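Local coordinates for dimethyl-sulfide monooxygenase (Hyphomicrobium sulfonivorans, PDB 6AK1), which oxidises dimethyl sulfide to methanethiol and formaldehyde with NADH and oxygen, as the FMN-dependent large subunit of a two-component monooxygenase, at residues I5-F10 with P414-R419. Sequence-based numbering, arbitrary orientation.
Sequences IVLNAF and PELRKR
With chi1 at -69°, L416, whose CB points toward the strand, sets CG beside its own backbone N and brings its methyls within reach of I5 and L7; I5 holds CG1 likewise beside its N (chi1 -59°), and its extended second torsion carries CD1 outward to meet them. I5 CD1 comes to 4.2 Å from L416 CD2, the two side chains crossing at about a right angle. The other branch, L416 CD1, lies 4.5 Å from L7 CD2, so the forked end of one leucine is shared by I5, just ahead of the strand, and L7 within it. These are light apolar touches that bury little surface. F408, two turns earlier in the helix, touches both L7 and L416, while V386 and L382 of helix 375-388 pack against I5 and L416, respectively. Beside this patch, R419 NE gives E415 OE2 a nearly straight bond of 2.8 Å, in the guanidinium plane and on the oxygen's anti lone pair; R419 NH1 also makes salt bridges to D380 and E383 of helix 375-388. Strand 6-12 pairs in parallel with strand 393-397, where the barrel closes, and helix 403-418, which follows 393-397, covers this seam from outside, as in the TIM barrel of luciferase-like monooxygenases.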
ATOM      1  N   ILE A   5      15.991   8.924   0.943  1.00 25.69           N
ATOM      2  CA  ILE A   5      14.912   8.317   1.718  1.00 24.51           C
ATOM      3  C   ILE A   5      13.581   8.538   0.997  1.00 27.51           C
ATOM      4  O   ILE A   5      13.254   9.661   0.593  1.00 26.94           O
ATOM      5  CB  ILE A   5      14.881   8.886   3.143  1.00 22.82           C
ATOM      6  CG1 ILE A   5      16.229   8.622   3.840  1.00 27.02           C
ATOM      7  CG2 ILE A   5      13.749   8.285   3.929  1.00 21.16           C
ATOM      8  CD1 ILE A   5      16.369   9.277   5.220  1.00 24.95           C
ATOM      9  N   VAL A   6      12.821   7.459   0.820  1.00 24.11           N
ATOM     10  CA  VAL A   6      11.520   7.525   0.162  1.00 24.59           C
ATOM     11  C   VAL A   6      10.466   7.906   1.195  1.00 26.79           C
ATOM     12  O   VAL A   6      10.344   7.258   2.242  1.00 26.61           O
ATOM     13  CB  VAL A   6      11.183   6.184  -0.515  1.00 25.86           C
ATOM     14  CG1 VAL A   6       9.729   6.170  -0.985  1.00 28.92           C
ATOM     15  CG2 VAL A   6      12.121   5.929  -1.694  1.00 24.56           C
ATOM     16  N   LEU A   7       9.694   8.956   0.905  1.00 23.78           N
ATOM     17  CA  LEU A   7       8.686   9.463   1.832  1.00 23.66           C
ATOM     18  C   LEU A   7       7.297   9.220   1.255  1.00 24.40           C
ATOM     19  O   LEU A   7       6.962   9.755   0.195  1.00 24.35           O
ATOM     20  CB  LEU A   7       8.903  10.949   2.099  1.00 22.22           C
ATOM     21  CG  LEU A   7      10.298  11.269   2.635  1.00 22.03           C
ATOM     22  CD1 LEU A   7      10.536  12.773   2.680  1.00 20.32           C
ATOM     23  CD2 LEU A   7      10.521  10.617   4.003  1.00 19.84           C
ATOM     24  N   ASN A   8       6.502   8.409   1.946  1.00 24.98           N
ATOM     25  CA  ASN A   8       5.126   8.122   1.566  1.00 23.46           C
ATOM     26  C   ASN A   8       4.189   8.534   2.693  1.00 25.76           C
ATOM     27  O   ASN A   8       4.509   8.349   3.877  1.00 21.52           O
ATOM     28  CB  ASN A   8       4.898   6.622   1.292  1.00 22.63           C
ATOM     29  CG  ASN A   8       5.637   6.106   0.075  1.00 24.90           C
ATOM     30  OD1 ASN A   8       6.075   6.861  -0.795  1.00 25.27           O
ATOM     31  ND2 ASN A   8       5.748   4.791  -0.005  1.00 34.98           N
ATOM     32  N   ALA A   9       3.015   9.052   2.325  1.00 17.83           N
ATOM     33  CA  ALA A   9       1.941   9.232   3.290  1.00 23.35           C
ATOM     34  C   ALA A   9       1.041   8.003   3.266  1.00 22.09           C
ATOM     35  O   ALA A   9       0.586   7.572   2.204  1.00 22.69           O
ATOM     36  CB  ALA A   9       1.124  10.496   3.003  1.00 21.51           C
ATOM     37  N   PHE A  10       0.806   7.439   4.437  1.00 20.29           N
ATOM     38  CA  PHE A  10      -0.079   6.301   4.626  1.00 21.39           C
ATOM     39  C   PHE A  10      -1.434   6.842   5.074  1.00 22.74           C
ATOM     40  O   PHE A  10      -1.516   7.592   6.061  1.00 23.25           O
ATOM     41  CB  PHE A  10       0.542   5.354   5.656  1.00 20.69           C
ATOM     42  CG  PHE A  10      -0.086   3.991   5.738  1.00 22.90           C
ATOM     43  CD1 PHE A  10      -0.417   3.275   4.595  1.00 23.64           C
ATOM     44  CD2 PHE A  10      -0.289   3.398   6.980  1.00 23.02           C
ATOM     45  CE1 PHE A  10      -0.984   2.006   4.692  1.00 26.77           C
ATOM     46  CE2 PHE A  10      -0.846   2.120   7.087  1.00 26.43           C
ATOM     47  CZ  PHE A  10      -1.199   1.428   5.942  1.00 22.80           C
ATOM     48  N   PRO A 414      13.094  19.765   5.964  1.00 27.40           N
ATOM     49  CA  PRO A 414      14.266  20.643   5.821  1.00 28.76           C
ATOM     50  C   PRO A 414      15.523  20.051   6.430  1.00 31.29           C
ATOM     51  O   PRO A 414      16.612  20.234   5.876  1.00 33.15           O
ATOM     52  CB  PRO A 414      13.839  21.931   6.546  1.00 25.61           C
ATOM     53  CG  PRO A 414      12.349  21.912   6.512  1.00 25.33           C
ATOM     54  CD  PRO A 414      12.019  20.451   6.715  1.00 25.92           C
ATOM     55  N   GLU A 415      15.399  19.339   7.559  1.00 29.93           N
ATOM     56  CA  GLU A 415      16.564  18.705   8.171  1.00 28.64           C
ATOM     57  C   GLU A 415      17.070  17.544   7.332  1.00 29.88           C
ATOM     58  O   GLU A 415      18.283  17.365   7.196  1.00 27.40           O
ATOM     59  CB  GLU A 415      16.241  18.222   9.580  1.00 28.87           C
ATOM     60  CG  GLU A 415      17.418  17.528  10.278  1.00 35.86           C
ATOM     61  CD  GLU A 415      18.599  18.467  10.542  1.00 38.18           C
ATOM     62  OE1 GLU A 415      18.371  19.675  10.763  1.00 38.85           O
ATOM     63  OE2 GLU A 415      19.754  17.996  10.523  1.00 40.59           O
ATOM     64  N   LEU A 416      16.157  16.739   6.761  1.00 30.76           N
ATOM     65  CA  LEU A 416      16.575  15.638   5.889  1.00 28.74           C
ATOM     66  C   LEU A 416      17.213  16.164   4.606  1.00 30.19           C
ATOM     67  O   LEU A 416      18.147  15.552   4.079  1.00 30.33           O
ATOM     68  CB  LEU A 416      15.388  14.717   5.560  1.00 26.44           C
ATOM     69  CG  LEU A 416      14.783  13.841   6.670  1.00 29.38           C
ATOM     70  CD1 LEU A 416      13.567  13.050   6.170  1.00 25.13           C
ATOM     71  CD2 LEU A 416      15.823  12.893   7.273  1.00 26.94           C
ATOM     72  N   ARG A 417      16.711  17.284   4.077  1.00 29.17           N
ATOM     73  CA  ARG A 417      17.314  17.867   2.880  1.00 31.80           C
ATOM     74  C   ARG A 417      18.716  18.367   3.168  1.00 34.68           C
ATOM     75  O   ARG A 417      19.631  18.168   2.363  1.00 35.14           O
ATOM     76  CB  ARG A 417      16.461  19.023   2.347  1.00 28.59           C
ATOM     77  CG  ARG A 417      15.224  18.566   1.624  1.00 34.25           C
ATOM     78  CD  ARG A 417      14.375  19.727   1.131  1.00 30.98           C
ATOM     79  NE  ARG A 417      13.179  19.202   0.493  1.00 32.42           N
ATOM     80  CZ  ARG A 417      12.208  19.947  -0.013  1.00 35.47           C
ATOM     81  NH1 ARG A 417      12.281  21.272   0.038  1.00 34.68           N
ATOM     82  NH2 ARG A 417      11.165  19.356  -0.576  1.00 31.90           N
ATOM     83  N   LYS A 418      18.901  19.026   4.312  1.00 32.92           N
ATOM     84  CA  LYS A 418      20.226  19.501   4.686  1.00 36.28           C
ATOM     85  C   LYS A 418      21.203  18.341   4.870  1.00 34.33           C
ATOM     86  O   LYS A 418      22.380  18.464   4.516  1.00 34.88           O
ATOM     87  CB  LYS A 418      20.120  20.362   5.947  1.00 32.61           C
ATOM     88  CG  LYS A 418      21.287  20.227   6.920  1.00 48.91           C
ATOM     89  CD  LYS A 418      21.390  21.445   7.855  1.00 49.66           C
ATOM     90  CE  LYS A 418      22.618  21.345   8.745  1.00 44.74           C
ATOM     91  NZ  LYS A 418      22.646  20.012   9.426  1.00 58.06           N
ATOM     92  N   ARG A 419      20.737  17.203   5.379  1.00 31.65           N
ATOM     93  CA  ARG A 419      21.575  16.009   5.476  1.00 33.89           C
ATOM     94  C   ARG A 419      21.708  15.253   4.157  1.00 32.35           C
ATOM     95  O   ARG A 419      22.335  14.187   4.142  1.00 29.75           O
ATOM     96  CB  ARG A 419      21.024  15.048   6.537  1.00 29.67           C
ATOM     97  CG  ARG A 419      20.916  15.650   7.916  1.00 34.83           C
ATOM     98  CD  ARG A 419      20.378  14.652   8.921  1.00 33.36           C
ATOM     99  NE  ARG A 419      20.269  15.256  10.243  1.00 30.75           N
ATOM    100  CZ  ARG A 419      20.189  14.566  11.374  1.00 31.53           C
ATOM    101  NH1 ARG A 419      20.215  13.237  11.342  1.00 27.38           N
ATOM    102  NH2 ARG A 419      20.097  15.212  12.535  1.00 25.82           N
TER